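Local atomic coordinates of MaoC-like dehydratase (Rhodospirillum rubrum, PDB entry 3EXZ), a protein that probably acts as a MaoC-type dehydratase or hydratase of the hot-dog fold family, adding water to or removing it from a substrate that remains undefined. Residues Asp15-Val21 and Gly95-Glu101; Ala23-Phe29 and Leu53-His59; Thr84-Asn90 and Val132-Ala138. All coordinates share one frame; numbering follows the deposited sequence.

The three contacts lie in one hot-dog fold, an antiparallel sheet around helix 57-72. Interactions 1 and 3 hold opposite edges of the sheet within this chain: interaction 1 pairs strands 13-20 and 97-109, interaction 3 strands 132-143 and 81-87, and the 81-87 edge continues into the second subunit. Their centres are about 15 Å apart, with L98 packed on V133. Interaction 2 sets helix 23-33 against the start of helix 57-72, its centre about 15 Å from interaction 1 (V21 on I26) and 17 Å from interaction 3 (W58 on W88). In sequence it lies between the segments of interaction 1, whereas those of interaction 3, starting later, alternate with them. Interactions 2 and 3 face the second subunit.

Interaction 1: Asp15-Val21 and Gly95-Glu101; sequences DSARHRV and GDELHVE
The hydroxyl S16 OG is held from two sides: V100 N donates to it at 2.7 Å with a nearly straight N-H...O angle of 170°, and it gives its own proton to A17 O at 2.7 Å. This buried oxygen thus takes over part of the strand pairing where the register slips by one residue between D15-E101 and H19-L98, while S16 N bonds V100 O. Within the break, R18 bends back over H99. Its guanidinium lies flat on one face of the imidazole, centres 3.7 Å apart and planes at 22°, with CZ displaced toward the rim of the ring. The H99 side chain turns between its own backbone N and carbonyl carbon (chi1 74°), which puts the ring beneath that cation and points its edge at two acids. H99 NE2 bonds E101 OE2 at 3.1 Å in the ring plane, and D15 OD1 stands 3.2 Å from H99 CD2. The carboxylates of D15 and E101 lie close together, and R18, in a long ion pair with D15, probably offsets part of their repulsion. Farther along, the extended R20 chain carries NH1 to E97 OE2 at 3.2 Å, a salt bridge in the guanidinium plane that meets the carboxylate on its anti side. The pairing closes with G95 N on V21 O, 2.6 Å. On the other face of this edge of the sheet, V21 CG2 packs 3.6 Å from L98 CD1. S16, H19 and V100 rest on helix 57-72, and strand 97-109 pairs on its far edge with strand 116-126.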
loop_
_atom_site.group_PDB
_atom_site.type_symbol
_atom_site.label_atom_id
_atom_site.label_comp_id
_atom_site.label_asym_id
_atom_site.label_seq_id
_atom_site.Cartn_x
_atom_site.Cartn_y
_atom_site.Cartn_z
ATOM N N ASP A 15 18.382 -8.209 -0.996
ATOM C CA ASP A 15 18.563 -6.816 -1.322
ATOM C C ASP A 15 18.194 -6.487 -2.738
ATOM O O ASP A 15 18.534 -7.220 -3.661
ATOM C CB ASP A 15 19.993 -6.413 -1.020
ATOM C CG ASP A 15 20.062 -5.466 0.137
ATOM O OD1 ASP A 15 19.986 -4.240 -0.106
ATOM O OD2 ASP A 15 20.161 -5.941 1.287
ATOM N N SER A 16 17.491 -5.379 -2.917
ATOM C CA SER A 16 17.062 -4.975 -4.245
ATOM C C SER A 16 18.051 -4.003 -4.875
ATOM O O SER A 16 18.989 -3.534 -4.222
ATOM C CB SER A 16 15.706 -4.255 -4.161
ATOM O OG SER A 16 15.859 -2.893 -3.761
ATOM N N ALA A 17 17.839 -3.738 -6.164
ATOM C CA ALA A 17 18.623 -2.742 -6.871
ATOM C C ALA A 17 18.014 -1.386 -6.415
ATOM O O ALA A 17 17.043 -1.340 -5.635
ATOM C CB ALA A 17 18.519 -2.910 -8.370
ATOM N N ARG A 18 18.564 -0.295 -6.926
ATOM C CA ARG A 18 18.171 1.039 -6.508
ATOM C C ARG A 18 17.209 1.745 -7.425
ATOM O O ARG A 18 17.081 1.394 -8.591
ATOM C CB ARG A 18 19.448 1.881 -6.309
ATOM C CG ARG A 18 19.901 2.053 -4.850
ATOM C CD ARG A 18 21.204 1.330 -4.538
ATOM N NE ARG A 18 20.993 0.020 -3.923
ATOM C CZ ARG A 18 21.530 -0.362 -2.763
ATOM N NH1 ARG A 18 22.311 0.466 -2.076
ATOM N NH2 ARG A 18 21.292 -1.580 -2.289
ATOM N N HIS A 19 16.508 2.728 -6.881
ATOM C CA HIS A 19 15.578 3.494 -7.684
ATOM C C HIS A 19 15.617 4.943 -7.208
ATOM O O HIS A 19 15.559 5.213 -6.004
ATOM C CB HIS A 19 14.160 2.923 -7.567
ATOM C CG HIS A 19 13.118 3.732 -8.269
ATOM N ND1 HIS A 19 12.814 3.572 -9.603
ATOM C CD2 HIS A 19 12.299 4.710 -7.811
ATOM C CE1 HIS A 19 11.846 4.410 -9.936
ATOM N NE2 HIS A 19 11.520 5.114 -8.865
ATOM N N ARG A 20 15.752 5.872 -8.153
ATOM C CA ARG A 20 15.788 7.288 -7.805
ATOM C C ARG A 20 14.406 7.947 -7.943
ATOM O O ARG A 20 13.764 7.880 -8.998
ATOM C CB ARG A 20 16.799 8.045 -8.679
ATOM C CG ARG A 20 17.302 9.326 -8.029
ATOM C CD ARG A 20 18.219 10.115 -8.950
ATOM N NE ARG A 20 18.684 11.349 -8.322
ATOM C CZ ARG A 20 19.614 11.406 -7.373
ATOM N NH1 ARG A 20 20.192 10.291 -6.938
ATOM N NH2 ARG A 20 19.961 12.579 -6.851
ATOM N N VAL A 21 13.950 8.577 -6.863
ATOM C CA VAL A 21 12.654 9.258 -6.861
ATOM C C VAL A 21 12.781 10.726 -7.281
ATOM O O VAL A 21 13.484 11.511 -6.640
ATOM C CB VAL A 21 11.990 9.222 -5.461
ATOM C CG1 VAL A 21 10.590 9.815 -5.541
ATOM C CG2 VAL A 21 11.912 7.791 -4.953
ATOM N N GLY A 95 14.832 13.220 -5.206
ATOM C CA GLY A 95 16.278 13.049 -5.205
ATOM C C GLY A 95 16.739 11.844 -4.398
ATOM O O GLY A 95 17.915 11.477 -4.440
ATOM N N ASP A 96 15.818 11.199 -3.690
ATOM C CA ASP A 96 16.174 10.059 -2.853
ATOM C C ASP A 96 16.481 8.775 -3.610
ATOM O O ASP A 96 15.802 8.451 -4.579
ATOM C CB ASP A 96 15.044 9.782 -1.832
ATOM C CG ASP A 96 15.116 10.670 -0.582
ATOM O OD1 ASP A 96 15.975 11.577 -0.522
ATOM O OD2 ASP A 96 14.298 10.454 0.345
ATOM N N GLU A 97 17.537 8.076 -3.196
ATOM C CA GLU A 97 17.859 6.787 -3.798
ATOM C C GLU A 97 17.303 5.720 -2.857
ATOM O O GLU A 97 17.744 5.590 -1.710
ATOM C CB GLU A 97 19.363 6.565 -3.931
ATOM C CG GLU A 97 19.999 7.333 -5.069
ATOM C CD GLU A 97 20.000 6.571 -6.383
ATOM O OE1 GLU A 97 20.379 5.384 -6.366
ATOM O OE2 GLU A 97 19.630 7.161 -7.426
ATOM N N LEU A 98 16.330 4.961 -3.341
ATOM C CA LEU A 98 15.735 3.912 -2.541
ATOM C C LEU A 98 16.158 2.515 -2.983
ATOM O O LEU A 98 16.386 2.251 -4.172
ATOM C CB LEU A 98 14.197 3.964 -2.627
ATOM C CG LEU A 98 13.503 5.314 -2.387
ATOM C CD1 LEU A 98 11.988 5.153 -2.464
ATOM C CD2 LEU A 98 13.920 5.870 -1.028
ATOM N N HIS A 99 16.289 1.635 -2.000
ATOM C CA HIS A 99 16.543 0.232 -2.259
ATOM C C HIS A 99 15.846 -0.494 -1.109
ATOM O O HIS A 99 15.593 0.095 -0.051
ATOM C CB HIS A 99 18.026 -0.120 -2.312
ATOM C CG HIS A 99 18.678 -0.149 -0.980
ATOM N ND1 HIS A 99 18.978 0.995 -0.277
ATOM C CD2 HIS A 99 19.046 -1.187 -0.195
ATOM C CE1 HIS A 99 19.504 0.663 0.887
ATOM N NE2 HIS A 99 19.555 -0.656 0.962
ATOM N N VAL A 100 15.515 -1.762 -1.306
ATOM C CA VAL A 100 14.829 -2.494 -0.259
ATOM C C VAL A 100 15.648 -3.628 0.323
ATOM O O VAL A 100 16.327 -4.355 -0.410
ATOM C CB VAL A 100 13.496 -3.081 -0.777
ATOM C CG1 VAL A 100 12.677 -3.641 0.399
ATOM C CG2 VAL A 100 12.710 -2.011 -1.533
ATOM N N GLU A 101 15.612 -3.741 1.653
ATOM C CA GLU A 101 16.289 -4.829 2.369
ATOM C C GLU A 101 15.216 -5.728 3.028
ATOM O O GLU A 101 14.523 -5.317 3.963
ATOM C CB GLU A 101 17.253 -4.276 3.424
ATOM C CG GLU A 101 18.582 -3.833 2.829
ATOM C CD GLU A 101 19.488 -3.146 3.838
ATOM O OE1 GLU A 101 19.280 -3.344 5.059
ATOM O OE2 GLU A 101 20.408 -2.408 3.406
#

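Interaction 2: Ala23-Phe29 and Leu53-His59; sequences AAAIKAF and LAASGWH
At the N-terminal end of helix 57-72 in the hot-dog fold, the imidazole of H59 lies on the ring of F29 from helix 23-33. The rings form an offset stack, centroids 4.6 Å apart and planes at 8°, and the two side chains slide past each other in opposite directions. Each ring therefore covers the root of the other residue: F29 CB sits 3.7 Å from the H59 centroid, almost on the ring normal, while H59 CA lies over the face of F29, nearer its rim. Both side chains leave with CG anti to the backbone N (chi1 -175° for F29), which sends each ring back past the other residue's CB. A water ties the groups together at H59 ND1, 2.9 Å away. It also donates to I26 O and accepts from S56 N at 2.9 Å, so a helix carbonyl, a loop amide and the imidazole share one bridge. Stacking and the water probably limit rotation of the H59 ring. Next to it, I26 CG1 packs 3.9 Å from A55 CB, and its CG2 branch lies 3.6 Å from A54 O. L53 CD1 closes the other end of the contact against A23, I26 and the aliphatic part of K27, whose ammonium pairs with E42. S56 N-caps helix 57-72, its OG accepting from W58 N at 3.1 Å and bonding D34, and F29 packs on F29 of the second subunit. Helix 57-72 is thus the capped central helix that a hot-dog sheet wraps, with helix 23-33 covering its first turn.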
loop_
_atom_site.group_PDB
_atom_site.type_symbol
_atom_site.label_atom_id
_atom_site.label_comp_id
_atom_site.label_asym_id
_atom_site.label_seq_id
_atom_site.Cartn_x
_atom_site.Cartn_y
_atom_site.Cartn_z
ATOM N N ALA A 23 10.948 14.531 -8.513
ATOM C CA ALA A 23 9.811 15.405 -8.288
ATOM C C ALA A 23 8.640 15.175 -9.228
ATOM O O ALA A 23 7.503 15.029 -8.781
ATOM C CB ALA A 23 10.264 16.861 -8.358
ATOM N N ALA A 24 8.920 15.118 -10.526
ATOM C CA ALA A 24 7.871 14.924 -11.522
ATOM C C ALA A 24 7.153 13.582 -11.391
ATOM O O ALA A 24 5.957 13.487 -11.681
ATOM C CB ALA A 24 8.455 15.081 -12.935
ATOM N N ALA A 25 7.881 12.552 -10.958
ATOM C CA ALA A 25 7.306 11.214 -10.775
ATOM C C ALA A 25 6.422 11.224 -9.516
ATOM O O ALA A 25 5.408 10.537 -9.450
ATOM C CB ALA A 25 8.419 10.173 -10.660
ATOM N N ILE A 26 6.815 12.007 -8.517
ATOM C CA ILE A 26 6.018 12.135 -7.303
ATOM C C ILE A 26 4.669 12.786 -7.685
ATOM O O ILE A 26 3.607 12.280 -7.313
ATOM C CB ILE A 26 6.764 12.989 -6.257
ATOM C CG1 ILE A 26 7.969 12.191 -5.745
ATOM C CG2 ILE A 26 5.823 13.391 -5.137
ATOM C CD1 ILE A 26 8.859 12.929 -4.755
ATOM N N LYS A 27 4.713 13.878 -8.456
ATOM C CA LYS A 27 3.500 14.597 -8.879
ATOM C C LYS A 27 2.632 13.788 -9.840
ATOM O O LYS A 27 1.398 13.822 -9.759
ATOM C CB LYS A 27 3.892 15.934 -9.510
ATOM C CG LYS A 27 4.689 16.818 -8.569
ATOM C CD LYS A 27 5.083 18.126 -9.225
ATOM C CE LYS A 27 5.819 19.017 -8.239
ATOM N NZ LYS A 27 6.465 20.181 -8.899
ATOM N N ALA A 28 3.275 13.073 -10.760
ATOM C CA ALA A 28 2.551 12.218 -11.702
ATOM C C ALA A 28 1.774 11.144 -10.903
ATOM O O ALA A 28 0.570 10.977 -11.100
ATOM C CB ALA A 28 3.536 11.555 -12.689
ATOM N N PHE A 29 2.438 10.414 -10.007
ATOM C CA PHE A 29 1.713 9.410 -9.224
ATOM C C PHE A 29 0.658 10.051 -8.297
ATOM O O PHE A 29 -0.480 9.591 -8.226
ATOM C CB PHE A 29 2.655 8.587 -8.358
ATOM C CG PHE A 29 1.993 7.451 -7.624
ATOM C CD1 PHE A 29 2.013 6.164 -8.145
ATOM C CD2 PHE A 29 1.307 7.684 -6.431
ATOM C CE1 PHE A 29 1.417 5.106 -7.451
ATOM C CE2 PHE A 29 0.711 6.636 -5.734
ATOM C CZ PHE A 29 0.744 5.349 -6.255
ATOM N N LEU A 53 8.120 19.004 -0.492
ATOM C CA LEU A 53 7.569 17.923 -1.288
ATOM C C LEU A 53 7.922 16.567 -0.692
ATOM O O LEU A 53 9.066 16.322 -0.310
ATOM C CB LEU A 53 8.107 17.969 -2.732
ATOM C CG LEU A 53 7.132 17.984 -3.929
ATOM C CD1 LEU A 53 7.696 17.107 -5.052
ATOM C CD2 LEU A 53 5.749 17.501 -3.509
ATOM N N ALA A 54 6.921 15.706 -0.566
ATOM C CA ALA A 54 7.153 14.346 -0.110
ATOM C C ALA A 54 6.316 13.463 -1.028
ATOM O O ALA A 54 5.323 13.911 -1.615
ATOM C CB ALA A 54 6.747 14.150 1.335
ATOM N N ALA A 55 6.739 12.220 -1.200
ATOM C CA ALA A 55 5.988 11.304 -2.036
ATOM C C ALA A 55 4.861 10.694 -1.200
ATOM O O ALA A 55 4.930 10.643 0.032
ATOM C CB ALA A 55 6.916 10.194 -2.565
ATOM N N SER A 56 3.796 10.284 -1.874
ATOM C CA SER A 56 2.693 9.610 -1.207
ATOM C C SER A 56 3.248 8.285 -0.631
ATOM O O SER A 56 4.091 7.626 -1.260
ATOM C CB SER A 56 1.609 9.270 -2.234
ATOM O OG SER A 56 0.654 8.364 -1.710
ATOM N N GLY A 57 2.795 7.914 0.565
ATOM C CA GLY A 57 3.203 6.656 1.166
ATOM C C GLY A 57 2.832 5.531 0.199
ATOM O O GLY A 57 3.531 4.515 0.127
ATOM N N TRP A 58 1.754 5.728 -0.573
ATOM C CA TRP A 58 1.291 4.725 -1.539
ATOM C C TRP A 58 2.154 4.661 -2.791
ATOM O O TRP A 58 2.171 3.654 -3.497
ATOM C CB TRP A 58 -0.179 4.971 -1.860
ATOM C CG TRP A 58 -0.974 4.897 -0.616
ATOM C CD1 TRP A 58 -1.549 5.939 0.057
ATOM C CD2 TRP A 58 -1.216 3.727 0.163
ATOM N NE1 TRP A 58 -2.150 5.486 1.205
ATOM C CE2 TRP A 58 -1.972 4.126 1.291
ATOM C CE3 TRP A 58 -0.907 2.369 0.004
ATOM C CZ2 TRP A 58 -2.391 3.222 2.274
ATOM C CZ3 TRP A 58 -1.324 1.466 0.983
ATOM C CH2 TRP A 58 -2.059 1.897 2.100
ATOM N N HIS A 59 2.889 5.740 -3.045
ATOM C CA HIS A 59 3.806 5.791 -4.179
ATOM C C HIS A 59 5.068 5.017 -3.720
ATOM O O HIS A 59 5.618 4.199 -4.464
ATOM C CB HIS A 59 4.129 7.246 -4.523
ATOM C CG HIS A 59 5.039 7.398 -5.698
ATOM N ND1 HIS A 59 5.681 8.582 -5.985
ATOM C CD2 HIS A 59 5.395 6.528 -6.675
ATOM C CE1 HIS A 59 6.394 8.437 -7.088
ATOM N NE2 HIS A 59 6.236 7.200 -7.527
HETATM O O HOH W 1 3.857 10.545 -4.775
#

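Interaction 3: Thr84-Asn90 and Val132-Ala138; sequences TELSWPN and VVQRSTA
The indole of W88 presents its edge to strand 132-143: V133 O lies in the ring plane, 3.3 Å from W88 CD1, and the end of the Q134 side chain lies beside the indole, amide and ring planes 68° apart. W58 meets the indole edge-to-face. The extended Q134 side chain runs alongside W88, pointing the same way, and its CD also touches L86 CD1 at 3.5 Å. An alanine in place of Q134 would probably leave the indole edge and the L86 methyl without their common neighbour and open a gap toward helix 57-72. At the far end of the pair, T84 OG1 and S136 OG hydrogen-bond at 2.7 Å. Both oxygens stand anti to their backbone nitrogens (T84 chi1 -170°), which brings the hydroxyls together on the sheet face that also carries L86. Between these ends the strands pair in antiparallel fashion through E85 with T137 and S87 with R135, S87 O taking R135 N at 2.9 Å and E85 N bonding T137 O at 2.9 Å. Past the corner at V133, P89 CG packs 4.0 Å from V132 CG1, and a water donates to V133 O. V133 and Q134 form a classic beta bulge opposite T125 of strand 116-126, where D124 takes the R135 guanidinium. Q134 also packs on T60, A61 and T64 of helix 57-72, and on the outer side of strand 81-87 T84, L86 and S87 pair antiparallel with a strand of the second subunit, continuing the sheet across the dimer.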
loop_
_atom_site.group_PDB
_atom_site.type_symbol
_atom_site.label_atom_id
_atom_site.label_comp_id
_atom_site.label_asym_id
_atom_site.label_seq_id
_atom_site.Cartn_x
_atom_site.Cartn_y
_atom_site.Cartn_z
ATOM N N THR A 84 -0.282 -7.178 5.026
ATOM C CA THR A 84 0.951 -6.594 5.528
ATOM C C THR A 84 0.755 -5.519 6.588
ATOM O O THR A 84 -0.295 -4.872 6.649
ATOM C CB THR A 84 1.776 -5.939 4.352
ATOM O OG1 THR A 84 3.082 -5.575 4.815
ATOM C CG2 THR A 84 1.087 -4.670 3.829
ATOM N N GLU A 85 1.768 -5.368 7.440
ATOM C CA GLU A 85 1.790 -4.313 8.458
ATOM C C GLU A 85 2.671 -3.246 7.789
ATOM O O GLU A 85 3.853 -3.476 7.504
ATOM C CB GLU A 85 2.439 -4.791 9.752
ATOM C CG GLU A 85 2.490 -3.745 10.874
ATOM C CD GLU A 85 3.522 -2.624 10.663
ATOM O OE1 GLU A 85 4.568 -2.852 10.006
ATOM O OE2 GLU A 85 3.284 -1.506 11.176
ATOM N N LEU A 86 2.098 -2.070 7.579
ATOM C CA LEU A 86 2.772 -1.004 6.868
ATOM C C LEU A 86 2.980 0.250 7.689
ATOM O O LEU A 86 2.083 0.672 8.414
ATOM C CB LEU A 86 1.927 -0.684 5.620
ATOM C CG LEU A 86 2.591 -0.102 4.368
ATOM C CD1 LEU A 86 3.868 -0.878 4.025
ATOM C CD2 LEU A 86 1.599 -0.162 3.211
ATOM N N SER A 87 4.171 0.825 7.604
ATOM C CA SER A 87 4.431 2.080 8.284
ATOM C C SER A 87 5.438 2.899 7.475
ATOM O O SER A 87 6.251 2.343 6.728
ATOM C CB SER A 87 4.947 1.862 9.717
ATOM O OG SER A 87 6.162 1.146 9.730
ATOM N N TRP A 88 5.349 4.223 7.588
ATOM C CA TRP A 88 6.278 5.115 6.902
ATOM C C TRP A 88 6.908 6.023 7.966
ATOM O O TRP A 88 6.360 7.072 8.317
ATOM C CB TRP A 88 5.559 5.968 5.849
ATOM C CG TRP A 88 4.821 5.140 4.834
ATOM C CD1 TRP A 88 5.340 4.535 3.716
ATOM C CD2 TRP A 88 3.431 4.814 4.852
ATOM N NE1 TRP A 88 4.351 3.864 3.035
ATOM C CE2 TRP A 88 3.167 4.015 3.712
ATOM C CE3 TRP A 88 2.369 5.128 5.718
ATOM C CZ2 TRP A 88 1.894 3.512 3.420
ATOM C CZ3 TRP A 88 1.095 4.620 5.430
ATOM C CH2 TRP A 88 0.871 3.832 4.283
ATOM N N PRO A 89 8.072 5.619 8.504
ATOM C CA PRO A 89 8.782 6.387 9.540
ATOM C C PRO A 89 9.286 7.756 9.086
ATOM O O PRO A 89 9.134 8.745 9.806
ATOM C CB PRO A 89 9.938 5.472 9.939
ATOM C CG PRO A 89 9.474 4.090 9.534
ATOM C CD PRO A 89 8.740 4.331 8.245
ATOM N N ASN A 90 9.913 7.798 7.916
ATOM C CA ASN A 90 10.416 9.051 7.380
ATOM C C ASN A 90 9.839 9.293 5.988
ATOM O O ASN A 90 9.556 8.355 5.238
ATOM C CB ASN A 90 11.950 9.065 7.317
ATOM C CG ASN A 90 12.598 8.838 8.678
ATOM O OD1 ASN A 90 12.741 7.703 9.132
ATOM N ND2 ASN A 90 12.978 9.926 9.343
ATOM N N VAL A 132 14.686 4.673 7.177
ATOM C CA VAL A 132 13.594 3.852 6.688
ATOM C C VAL A 132 12.403 4.702 6.258
ATOM O O VAL A 132 11.775 5.361 7.098
ATOM C CB VAL A 132 13.116 2.867 7.787
ATOM C CG1 VAL A 132 12.033 1.950 7.242
ATOM C CG2 VAL A 132 14.295 2.058 8.306
ATOM N N VAL A 133 12.107 4.712 4.954
ATOM C CA VAL A 133 10.942 5.456 4.461
ATOM C C VAL A 133 9.696 4.554 4.420
ATOM O O VAL A 133 8.578 5.024 4.207
ATOM C CB VAL A 133 11.181 6.114 3.076
ATOM C CG1 VAL A 133 12.354 7.085 3.188
ATOM C CG2 VAL A 133 11.425 5.070 1.998
ATOM N N GLN A 134 9.891 3.255 4.623
ATOM C CA GLN A 134 8.765 2.334 4.688
ATOM C C GLN A 134 9.179 0.990 5.232
ATOM O O GLN A 134 10.262 0.491 4.919
ATOM C CB GLN A 134 8.108 2.086 3.318
ATOM C CG GLN A 134 6.854 1.201 3.403
ATOM C CD GLN A 134 6.233 0.867 2.051
ATOM O OE1 GLN A 134 6.420 -0.233 1.512
ATOM N NE2 GLN A 134 5.493 1.824 1.494
ATOM N N ARG A 135 8.338 0.432 6.097
ATOM C CA ARG A 135 8.563 -0.917 6.579
ATOM C C ARG A 135 7.257 -1.649 6.292
ATOM O O ARG A 135 6.164 -1.184 6.639
ATOM C CB ARG A 135 8.881 -0.995 8.068
ATOM C CG ARG A 135 8.685 -2.399 8.625
ATOM C CD ARG A 135 9.274 -2.507 10.019
ATOM N NE ARG A 135 10.730 -2.410 9.988
ATOM C CZ ARG A 135 11.514 -2.647 11.035
ATOM N NH1 ARG A 135 10.980 -3.005 12.199
ATOM N NH2 ARG A 135 12.832 -2.529 10.919
ATOM N N SER A 136 7.389 -2.785 5.620
ATOM C CA SER A 136 6.262 -3.619 5.265
ATOM C C SER A 136 6.554 -5.032 5.772
ATOM O O SER A 136 7.436 -5.713 5.251
ATOM C CB SER A 136 6.078 -3.607 3.741
ATOM O OG SER A 136 4.950 -4.362 3.342
ATOM N N THR A 137 5.851 -5.450 6.827
ATOM C CA THR A 137 5.996 -6.805 7.369
ATOM C C THR A 137 4.835 -7.543 6.695
ATOM O O THR A 137 3.689 -7.504 7.145
ATOM C CB THR A 137 5.858 -6.815 8.894
ATOM O OG1 THR A 137 6.851 -5.944 9.447
ATOM C CG2 THR A 137 6.072 -8.225 9.443
ATOM N N ALA A 138 5.149 -8.218 5.600
ATOM C CA ALA A 138 4.154 -8.917 4.801
ATOM C C ALA A 138 4.114 -10.422 4.953
ATOM O O ALA A 138 5.118 -11.045 5.286
ATOM C CB ALA A 138 4.388 -8.569 3.298
HETATM O O HOH W 2 7.937 7.624 3.419
#